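Nucleocapsid protein (Sin Nombre virus, PDB 2IC6) probably encapsidates the viral RNA genome, its N-terminal region forming an antiparallel coiled coil. Local coordinates at residues 6-9 against 10-14; 15-18 against 19-22; 31-34 against 35-38. The protein carries 1 engineered substitution. All blocks are in the same frame, centred on the assembly; numbering follows the deposited sequence.

In the fold
All three contacts lie on helix 6-37, the first arm of an antiparallel coiled coil whose second arm is helix 41-74. They follow one another along the chain. Interactions 1 and 2 adjoin in sequence, with centres about 13 Å apart. Interaction 3 comes at the end of the same helix, about 24 Å from interaction 2 and 36 Å from interaction 1, centre to centre. Interactions 1 and 3 lie on opposite sides of the chain's centre. Each is a surface contact within one helix, yet each also has side chains touching helix 41-74. One long helix thus serves both its own turns, through backbone bonds and local side-chain contacts, and the hairpin it forms with helix 41-74.

Interaction 1: 6-9 against 10-14; sequences TLKE and VQDNI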
loop_
_atom_site.group_PDB
_atom_site.type_symbol
_atom_site.label_atom_id
_atom_site.label_comp_id
_atom_site.label_asym_id
_atom_site.label_seq_id
_atom_site.Cartn_x
_atom_site.Cartn_y
_atom_site.Cartn_z
ATOM N N THR A 6 -2.581 -9.359 21.189
ATOM C CA THR A 6 -2.877 -8.124 20.449
ATOM C C THR A 6 -1.695 -7.641 19.578
ATOM O O THR A 6 -1.883 -7.234 18.405
ATOM C CB THR A 6 -3.363 -7.010 21.354
ATOM O OG1 THR A 6 -4.620 -7.420 21.922
ATOM C CG2 THR A 6 -3.509 -5.712 20.573
ATOM N N LEU A 7 -0.501 -7.582 20.143
ATOM C CA LEU A 7 0.659 -7.126 19.389
ATOM C C LEU A 7 0.932 -8.043 18.217
ATOM O O LEU A 7 1.287 -7.583 17.132
ATOM C CB LEU A 7 1.935 -6.950 20.228
ATOM C CG LEU A 7 1.990 -5.662 21.076
ATOM C CD1 LEU A 7 1.010 -5.617 22.226
ATOM C CD2 LEU A 7 3.423 -5.465 21.550
ATOM N N LYS A 8 0.825 -9.361 18.410
ATOM C CA LYS A 8 1.045 -10.267 17.291
ATOM C C LYS A 8 -0.023 -10.035 16.210
ATOM O O LYS A 8 0.307 -10.110 15.008
ATOM C CB LYS A 8 1.030 -11.724 17.769
ATOM C CG LYS A 8 1.113 -12.785 16.714
ATOM C CD LYS A 8 2.298 -12.691 15.796
ATOM C CE LYS A 8 2.469 -13.970 14.942
ATOM N NZ LYS A 8 3.424 -13.716 13.820
ATOM N N GLU A 9 -1.276 -9.764 16.604
ATOM C CA GLU A 9 -2.320 -9.529 15.617
ATOM C C GLU A 9 -1.978 -8.334 14.751
ATOM O O GLU A 9 -2.156 -8.378 13.523
ATOM C CB GLU A 9 -3.662 -9.342 16.321
ATOM C CG GLU A 9 -4.234 -10.614 16.728
ATOM C CD GLU A 9 -5.582 -10.492 17.419
ATOM O OE1 GLU A 9 -5.984 -11.556 17.963
ATOM O OE2 GLU A 9 -6.232 -9.396 17.471
ATOM N N VAL A 10 -1.521 -7.272 15.373
ATOM C CA VAL A 10 -1.138 -6.056 14.656
ATOM C C VAL A 10 0.031 -6.354 13.753
ATOM O O VAL A 10 0.048 -5.941 12.590
ATOM C CB VAL A 10 -0.897 -4.851 15.607
ATOM C CG1 VAL A 10 -0.436 -3.609 14.829
ATOM C CG2 VAL A 10 -2.217 -4.536 16.409
ATOM N N GLN A 11 1.074 -7.030 14.281
ATOM C CA GLN A 11 2.184 -7.430 13.413
ATOM C C GLN A 11 1.771 -8.237 12.210
ATOM O O GLN A 11 2.257 -7.981 11.112
ATOM C CB GLN A 11 3.204 -8.238 14.211
ATOM C CG GLN A 11 4.601 -8.456 13.479
ATOM C CD GLN A 11 5.353 -7.157 12.987
ATOM O OE1 GLN A 11 6.084 -6.447 13.707
ATOM N NE2 GLN A 11 5.170 -6.870 11.736
ATOM N N ASP A 12 0.881 -9.219 12.351
ATOM C CA ASP A 12 0.430 -10.001 11.209
ATOM C C ASP A 12 -0.315 -9.142 10.233
ATOM O O ASP A 12 -0.209 -9.361 9.033
ATOM C CB ASP A 12 -0.398 -11.191 11.677
ATOM C CG ASP A 12 0.451 -12.281 12.326
ATOM O OD1 ASP A 12 1.701 -12.292 12.249
ATOM O OD2 ASP A 12 -0.156 -13.163 12.962
ATOM N N ASN A 13 -1.083 -8.178 10.731
ATOM C CA ASN A 13 -1.785 -7.283 9.829
ATOM C C ASN A 13 -0.817 -6.379 9.075
ATOM O O ASN A 13 -1.012 -6.111 7.896
ATOM C CB ASN A 13 -2.807 -6.501 10.633
ATOM C CG ASN A 13 -3.938 -5.937 9.824
ATOM O OD1 ASN A 13 -4.680 -5.078 10.348
ATOM N ND2 ASN A 13 -4.111 -6.390 8.624
ATOM N N ILE A 14 0.255 -5.934 9.717
ATOM C CA ILE A 14 1.279 -5.168 9.043
ATOM C C ILE A 14 1.844 -6.063 7.958
ATOM O O ILE A 14 2.021 -5.624 6.835
ATOM C CB ILE A 14 2.357 -4.668 10.040
ATOM C CG1 ILE A 14 1.751 -3.556 10.924
ATOM C CG2 ILE A 14 3.653 -4.173 9.355
ATOM C CD1 ILE A 14 2.622 -3.183 12.157
#
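Lys8 and Asp12 form a salt bridge one helical turn apart. Lys8 NZ lies 2.7 Å from Asp12 OD1 and meets the syn lone pair of that oxygen, on the side of OD2. Lys8 starts out pointing away from residues 10-14. Its CG is anti to the backbone N, and the chain then bends at chi2 (56°), which carries the ammonium group forward along the helix. Asp12 has its CG beside its own backbone N (chi1 -73°), leaning back toward Lys8. The Lys8 chain passes slantwise across the end of Asp12. The methylenes of Lys8 also pass near the carboxylate, with CE 3.4 Å from Asp12 OD2.

The same pair is joined through the backbone. Asp12 N donates to Lys8 O at 2.9 Å. Three more i to i+4 bonds run beside it. Gln11 N reaches Leu7 O at 2.9 Å in a nearly straight bond, with an N-H...O angle of 174°. Val10 N bonds to Thr6 O, and Asn13 N to Glu9 O.

Packing within this stretch is light. Val10 sets its CG2 branch 3.4 Å from Thr6 O, and Gln11 CB rests 3.5 Å from Lys8 O. On another side of the helix, Leu7, Gln11 and Ile14 turn to helix 41-74. Leu7 touches Ile72, Gln11 touches Leu68, and Ile14 touches both Leu64 and Leu68. Gln11 O also accepts a bond from Thr15 OG1, in the next turn.

Leu7 and Ile14 thus supply apolar contacts to the partner helix, with Gln11 beside them. The exposed Lys8 and partly exposed Asp12 are consistent with an amphipathic coiled-coil helix. Their pair ties successive turns together by charge as well as by the backbone bond. Its closeness would probably favour the charged forms of both groups.

Interaction 2: 15-18 against 19-22; sequences TLHE and QRLV. Engineered in segment 19-22: Arg20 (natural residue Gln).
One face of the His17 ring carries the NH2 end of the Arg20 guanidinium. Arg20 NH2 sits 3.0 Å above the ring plane, offset toward the rim, and is 3.1 Å from His17 CE1. The planes are 40° apart, so the groups are not stacked flat. Arg20 is an engineered residue, glutamine in the natural sequence. Its chain bends at chi3 (-101°), bringing NH2 back along the helix to the ring. His17 CD2 lies over one face of the guanidinium. The Leu16 backbone carbon C lies at the guanidinium edge, in its plane. Leu16 CD2 approaches it obliquely, 3.2 Å from Arg20 NH2.

His17 ND1 is hydrogen-bonded to Asn13 O, one turn earlier, which would steady the ring. Thr15 and Gln19 lie side by side, with Thr15 CG2 3.8 Å from Gln19 NE2. Underneath run regular helical bonds, among them Leu21 N to His17 O at 2.8 Å.

This part of the helix also faces the second arm of the coiled coil. Glu18 OE1 makes a salt bridge with Lys65. The buried His17 packs on Leu57, Lys60 and Leu61 of helix 41-74, and Leu21 also touches Leu61.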
loop_
_atom_site.group_PDB
_atom_site.type_symbol
_atom_site.label_atom_id
_atom_site.label_comp_id
_atom_site.label_asym_id
_atom_site.label_seq_id
_atom_site.Cartn_x
_atom_site.Cartn_y
_atom_site.Cartn_z
ATOM N N THR A 15 2.185 -7.306 8.269
ATOM C CA THR A 15 2.705 -8.215 7.181
ATOM C C THR A 15 1.783 -8.341 6.006
ATOM O O THR A 15 2.237 -8.283 4.847
ATOM C CB THR A 15 2.917 -9.613 7.736
ATOM O OG1 THR A 15 3.897 -9.470 8.746
ATOM C CG2 THR A 15 3.364 -10.661 6.662
ATOM N N LEU A 16 0.518 -8.599 6.223
ATOM C CA LEU A 16 -0.437 -8.771 5.148
ATOM C C LEU A 16 -0.465 -7.508 4.337
ATOM O O LEU A 16 -0.461 -7.570 3.100
ATOM C CB LEU A 16 -1.786 -9.100 5.709
ATOM C CG LEU A 16 -2.911 -9.274 4.718
ATOM C CD1 LEU A 16 -2.557 -10.389 3.813
ATOM C CD2 LEU A 16 -4.188 -9.484 5.513
ATOM N N HIS A 17 -0.460 -6.352 5.017
ATOM C CA HIS A 17 -0.485 -5.099 4.264
ATOM C C HIS A 17 0.819 -4.820 3.516
ATOM O O HIS A 17 0.732 -4.280 2.404
ATOM C CB HIS A 17 -0.920 -3.971 5.172
ATOM C CG HIS A 17 -2.403 -3.964 5.453
ATOM N ND1 HIS A 17 -2.968 -4.754 6.433
ATOM C CD2 HIS A 17 -3.425 -3.256 4.902
ATOM C CE1 HIS A 17 -4.277 -4.520 6.461
ATOM N NE2 HIS A 17 -4.578 -3.622 5.545
ATOM N N GLU A 18 1.971 -5.162 4.101
ATOM C CA GLU A 18 3.222 -4.995 3.401
ATOM C C GLU A 18 3.268 -5.865 2.154
ATOM O O GLU A 18 3.764 -5.458 1.087
ATOM C CB GLU A 18 4.380 -5.384 4.291
ATOM C CG GLU A 18 4.622 -4.460 5.404
ATOM C CD GLU A 18 5.282 -3.168 5.080
ATOM O OE1 GLU A 18 5.691 -2.459 6.054
ATOM O OE2 GLU A 18 5.449 -2.774 3.886
ATOM N N GLN A 19 2.755 -7.089 2.238
ATOM C CA GLN A 19 2.705 -7.972 1.084
ATOM C C GLN A 19 1.797 -7.394 0.015
ATOM O O GLN A 19 2.155 -7.384 -1.184
ATOM C CB GLN A 19 2.278 -9.381 1.507
ATOM C CG GLN A 19 3.308 -10.020 2.426
ATOM C CD GLN A 19 2.976 -11.454 2.806
ATOM O OE1 GLN A 19 1.823 -11.864 2.740
ATOM N NE2 GLN A 19 3.961 -12.201 3.265
ATOM N N ARG A 20 0.607 -6.903 0.412
ATOM C CA ARG A 20 -0.302 -6.312 -0.556
ATOM C C ARG A 20 0.323 -5.027 -1.169
ATOM O O ARG A 20 0.100 -4.749 -2.312
ATOM C CB ARG A 20 -1.580 -5.959 0.139
ATOM C CG ARG A 20 -2.356 -7.046 0.477
ATOM C CD ARG A 20 -3.733 -6.615 0.956
ATOM N NE ARG A 20 -3.825 -6.648 2.392
ATOM C CZ ARG A 20 -4.967 -6.587 3.054
ATOM N NH1 ARG A 20 -6.100 -6.485 2.396
ATOM N NH2 ARG A 20 -4.971 -6.642 4.368
ATOM N N LEU A 21 1.098 -4.303 -0.386
ATOM C CA LEU A 21 1.775 -3.122 -0.916
ATOM C C LEU A 21 2.736 -3.528 -2.036
ATOM O O LEU A 21 2.820 -2.856 -3.057
ATOM C CB LEU A 21 2.445 -2.360 0.183
ATOM C CG LEU A 21 3.148 -1.071 -0.233
ATOM C CD1 LEU A 21 2.220 -0.096 -0.952
ATOM C CD2 LEU A 21 3.838 -0.409 0.967
ATOM N N VAL A 22 3.496 -4.596 -1.849
ATOM C CA VAL A 22 4.420 -5.040 -2.906
ATOM C C VAL A 22 3.648 -5.387 -4.189
ATOM O O VAL A 22 4.026 -4.970 -5.286
ATOM C CB VAL A 22 5.256 -6.224 -2.440
ATOM C CG1 VAL A 22 5.997 -6.893 -3.617
ATOM C CG2 VAL A 22 6.245 -5.766 -1.366
#

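Interaction 3: 31-34 against 35-38; sequences AERA and VELD
Arg33 is touched by both Glu36 and Leu37. Its NH2 donates to Glu36 OE2 at 3.1 Å, in a nearly straight salt-bridge bond. The oxygen lies at the guanidinium edge, only 7° out of its plane, and is met nearly end-on along the carboxylate C-O bond. The guanidinium and carboxylate planes are steeply inclined, 70° apart. Leu37 covers one guanidinium face with its CD2 methyl, which is 3.6 Å from Arg33 NH1.

Torsions bring these groups together. A bend at chi2 (56°) turns the Arg33 chain along the helix toward Glu36 and Leu37. Glu36 stays extended beyond CG and passes Glu32 O, with CG 3.4 Å from that oxygen.

The backbone sets the spacing. Leu37 N bonds to Arg33 O at 3.1 Å, and Glu36 N to Glu32 O at 2.9 Å. Asp38 N still donates to Ala34 O at 2.9 Å, although Asp38 is the first residue to leave helical geometry. Its own carbonyl then accepts from Asn43 ND2, across the turn into helix 41-74. Another side of this helix faces the second arm: Ala31 packs on Thr46, Glu32 on Leu47, and Val35 on Asn43 and Leu47.

Arg33 therefore combines an ionic bond at its edge with apolar cover on a face. The pairing would offset part of the charge of Glu36, whose OE1 lies 5.1 Å from Glu32 OE1, and probably ease the repulsion between these two acids in the last turns of the helix.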
loop_
_atom_site.group_PDB
_atom_site.type_symbol
_atom_site.label_atom_id
_atom_site.label_comp_id
_atom_site.label_asym_id
_atom_site.label_seq_id
_atom_site.Cartn_x
_atom_site.Cartn_y
_atom_site.Cartn_z
ATOM N N ALA A 31 1.265 0.127 -14.701
ATOM C CA ALA A 31 0.396 1.191 -15.197
ATOM C C ALA A 31 1.208 2.462 -15.520
ATOM O O ALA A 31 0.860 3.151 -16.516
ATOM C CB ALA A 31 -0.676 1.497 -14.175
ATOM N N GLU A 32 2.233 2.780 -14.751
ATOM C CA GLU A 32 3.036 3.984 -15.039
ATOM C C GLU A 32 3.735 3.861 -16.367
ATOM O O GLU A 32 3.796 4.786 -17.136
ATOM C CB GLU A 32 4.164 4.074 -14.009
ATOM C CG GLU A 32 3.787 4.371 -12.752
ATOM C CD GLU A 32 4.978 4.194 -11.866
ATOM O OE1 GLU A 32 5.927 3.411 -12.006
ATOM O OE2 GLU A 32 4.933 4.932 -10.977
ATOM N N ARG A 33 4.273 2.690 -16.624
ATOM C CA ARG A 33 5.005 2.465 -17.856
ATOM C C ARG A 33 4.092 2.597 -19.040
ATOM O O ARG A 33 4.457 3.201 -20.058
ATOM C CB ARG A 33 5.694 1.117 -17.860
ATOM C CG ARG A 33 6.570 0.906 -19.030
ATOM C CD ARG A 33 7.654 1.991 -19.221
ATOM N NE ARG A 33 8.504 1.629 -20.375
ATOM C CZ ARG A 33 9.231 2.481 -21.101
ATOM N NH1 ARG A 33 9.950 2.061 -22.126
ATOM N NH2 ARG A 33 9.298 3.748 -20.746
ATOM N N ALA A 34 2.867 2.082 -18.926
ATOM C CA ALA A 34 1.896 2.181 -20.033
ATOM C C ALA A 34 1.603 3.628 -20.356
ATOM O O ALA A 34 1.499 4.025 -21.536
ATOM C CB ALA A 34 0.605 1.440 -19.699
ATOM N N VAL A 35 1.454 4.489 -19.362
ATOM C CA VAL A 35 1.176 5.902 -19.554
ATOM C C VAL A 35 2.403 6.625 -20.111
ATOM O O VAL A 35 2.226 7.521 -20.990
ATOM C CB VAL A 35 0.742 6.614 -18.274
ATOM C CG1 VAL A 35 0.774 8.118 -18.371
ATOM C CG2 VAL A 35 -0.644 6.126 -17.917
ATOM N N GLU A 36 3.608 6.271 -19.672
ATOM C CA GLU A 36 4.842 6.841 -20.203
ATOM C C GLU A 36 4.956 6.673 -21.685
ATOM O O GLU A 36 5.394 7.577 -22.391
ATOM C CB GLU A 36 6.062 6.215 -19.562
ATOM C CG GLU A 36 6.347 6.686 -18.203
ATOM C CD GLU A 36 7.387 5.853 -17.502
ATOM O OE1 GLU A 36 7.377 5.910 -16.229
ATOM O OE2 GLU A 36 8.170 5.128 -18.203
ATOM N N LEU A 37 4.585 5.497 -22.172
ATOM C CA LEU A 37 4.636 5.190 -23.589
ATOM C C LEU A 37 3.383 5.674 -24.384
ATOM O O LEU A 37 3.515 6.032 -25.537
ATOM C CB LEU A 37 4.761 3.689 -23.747
ATOM C CG LEU A 37 6.097 3.126 -23.212
ATOM C CD1 LEU A 37 6.127 1.642 -23.286
ATOM C CD2 LEU A 37 7.286 3.695 -23.981
ATOM N N ASP A 38 2.171 5.692 -23.793
ATOM C CA ASP A 38 0.938 6.141 -24.486
ATOM C C ASP A 38 -0.041 6.711 -23.466
ATOM O O ASP A 38 -0.796 5.918 -22.827
ATOM C CB ASP A 38 0.337 5.010 -25.304
ATOM C CG ASP A 38 -0.746 5.491 -26.245
ATOM O OD1 ASP A 38 -1.239 4.682 -27.040
ATOM O OD2 ASP A 38 -1.152 6.654 -26.195
#